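Type-iv like pilin ttha1222 (Thermus thermophilus, PDB 5G2F) is a type IV-like pilin linked to natural competence, probably serving as a component of the pilus machinery that takes up DNA. Local coordinates at residues A[2-5]-A[6-10]. Sequence-based numbering, arbitrary orientation.
Sequences ANLA and AGQSY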
loop_
_atom_site.group_PDB
_atom_site.type_symbol
_atom_site.label_atom_id
_atom_site.label_comp_id
_atom_site.label_asym_id
_atom_site.label_seq_id
_atom_site.Cartn_x
_atom_site.Cartn_y
_atom_site.Cartn_z
ATOM N N ALA A 2 18.806 12.692 -15.518
ATOM C CA ALA A 2 17.403 12.952 -15.899
ATOM C C ALA A 2 16.473 12.478 -14.789
ATOM O O ALA A 2 15.527 11.733 -15.046
ATOM C CB ALA A 2 17.081 12.235 -17.203
ATOM N N ASN A 3 16.761 12.881 -13.554
ATOM C CA ASN A 3 15.999 12.411 -12.387
ATOM C C ASN A 3 14.573 12.934 -12.373
ATOM O O ASN A 3 13.656 12.189 -12.048
ATOM C CB ASN A 3 16.679 12.820 -11.082
ATOM C CG ASN A 3 17.861 11.935 -10.736
ATOM O OD1 ASN A 3 17.880 10.759 -11.040
ATOM N ND2 ASN A 3 18.865 12.522 -10.117
ATOM N N LEU A 4 14.400 14.216 -12.685
ATOM C CA LEU A 4 13.068 14.763 -12.776
ATOM C C LEU A 4 12.293 13.954 -13.795
ATOM O O LEU A 4 11.169 13.528 -13.527
ATOM C CB LEU A 4 13.093 16.241 -13.164
ATOM C CG LEU A 4 11.692 16.830 -13.418
ATOM C CD1 LEU A 4 10.762 16.707 -12.207
ATOM C CD2 LEU A 4 11.806 18.289 -13.867
ATOM N N ALA A 5 12.888 13.699 -14.956
ATOM C CA ALA A 5 12.206 12.860 -15.951
ATOM C C ALA A 5 11.898 11.457 -15.429
ATOM O O ALA A 5 10.800 10.937 -15.681
ATOM C CB ALA A 5 12.981 12.793 -17.254
ATOM N N ALA A 6 12.819 10.856 -14.680
ATOM C CA ALA A 6 12.583 9.502 -14.180
ATOM C C ALA A 6 11.446 9.503 -13.171
ATOM O O ALA A 6 10.613 8.597 -13.159
ATOM C CB ALA A 6 13.857 8.907 -13.578
ATOM N N GLY A 7 11.399 10.528 -12.324
ATOM C CA GLY A 7 10.336 10.622 -11.305
ATOM C C GLY A 7 8.996 10.876 -11.947
ATOM O O GLY A 7 8.000 10.259 -11.586
ATOM N N GLN A 8 8.980 11.781 -12.925
ATOM C CA GLN A 8 7.776 12.032 -13.699
ATOM C C GLN A 8 7.231 10.795 -14.386
ATOM O O GLN A 8 6.035 10.486 -14.281
ATOM C CB GLN A 8 8.022 13.130 -14.729
ATOM C CG GLN A 8 8.125 14.527 -14.138
ATOM C CD GLN A 8 8.574 15.576 -15.156
ATOM O OE1 GLN A 8 9.362 15.284 -16.064
ATOM N NE2 GLN A 8 8.101 16.813 -14.992
ATOM N N SER A 9 8.104 10.068 -15.060
ATOM C CA SER A 9 7.734 8.815 -15.699
ATOM C C SER A 9 7.162 7.802 -14.692
ATOM O O SER A 9 6.160 7.122 -14.965
ATOM C CB SER A 9 8.974 8.279 -16.456
ATOM O OG SER A 9 8.709 7.035 -17.082
ATOM N N TYR A 10 7.757 7.704 -13.508
ATOM C CA TYR A 10 7.239 6.797 -12.474
ATOM C C TYR A 10 5.840 7.169 -12.026
ATOM O O TYR A 10 4.947 6.329 -11.959
ATOM C CB TYR A 10 8.176 6.774 -11.266
ATOM C CG TYR A 10 7.747 5.838 -10.201
ATOM C CD1 TYR A 10 7.809 4.456 -10.410
ATOM C CD2 TYR A 10 7.241 6.297 -9.003
ATOM C CE1 TYR A 10 7.391 3.571 -9.441
ATOM C CE2 TYR A 10 6.821 5.417 -8.022
ATOM C CZ TYR A 10 6.926 4.048 -8.231
ATOM O OH TYR A 10 6.470 3.157 -7.260
#
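L4 and Q8, one turn apart on the same face of the N-terminal helix, meet both through their backbones and through their side chains. The Q8 N-H points almost straight at the L4 carbonyl: N to O is 2.9 Å, with an angle of 170° at the hydrogen. Q8 CG also lies 3.3 Å from L4 O, so the oxygen is flanked by aliphatic carbon as well as held by the amide. With CG anti to its carbonyl carbon (chi1 -73°) and the chain extended beyond it, Q8 leans back over this turn and brings CD to 3.8 Å from L4 CG. The L4 side chain, its CG anti to the backbone N, carries its branch to the carboxamide at a slant, CG and CD1 lying beside Q8 CD and NE2 in van der Waals contact alone. The NE2 end is satisfied outside this turn, by a hydrogen bond to the carbonyl of T84, just past strand 82-83. This is the first part of helix 3-19, which in the pilin fold packs against an antiparallel sheet; the chain lacks the N-terminal part of the protein, which in type IV pilins carries the hydrophobic first half of the long helix, so 3-19 probably corresponds to the second half. An alanine in place of Q8 would probably leave the T84 carbonyl without this donor and uncover one flank of the L4 side chain. Three further i to i+4 bonds continue the helical pattern. A6 N reaches A2 O at 2.9 Å, the most bent of the set; G7 N and S9 N are taken up in the same way by N3 O and A5 O. N3 ND2 is hydrogen-bonded to the carbonyl of G68. Y10 N closes on A6 O, while the Y10 hydroxyl is hydrogen-bonded to the carbonyl of C36, a half-cystine of the C36-C50 disulfide.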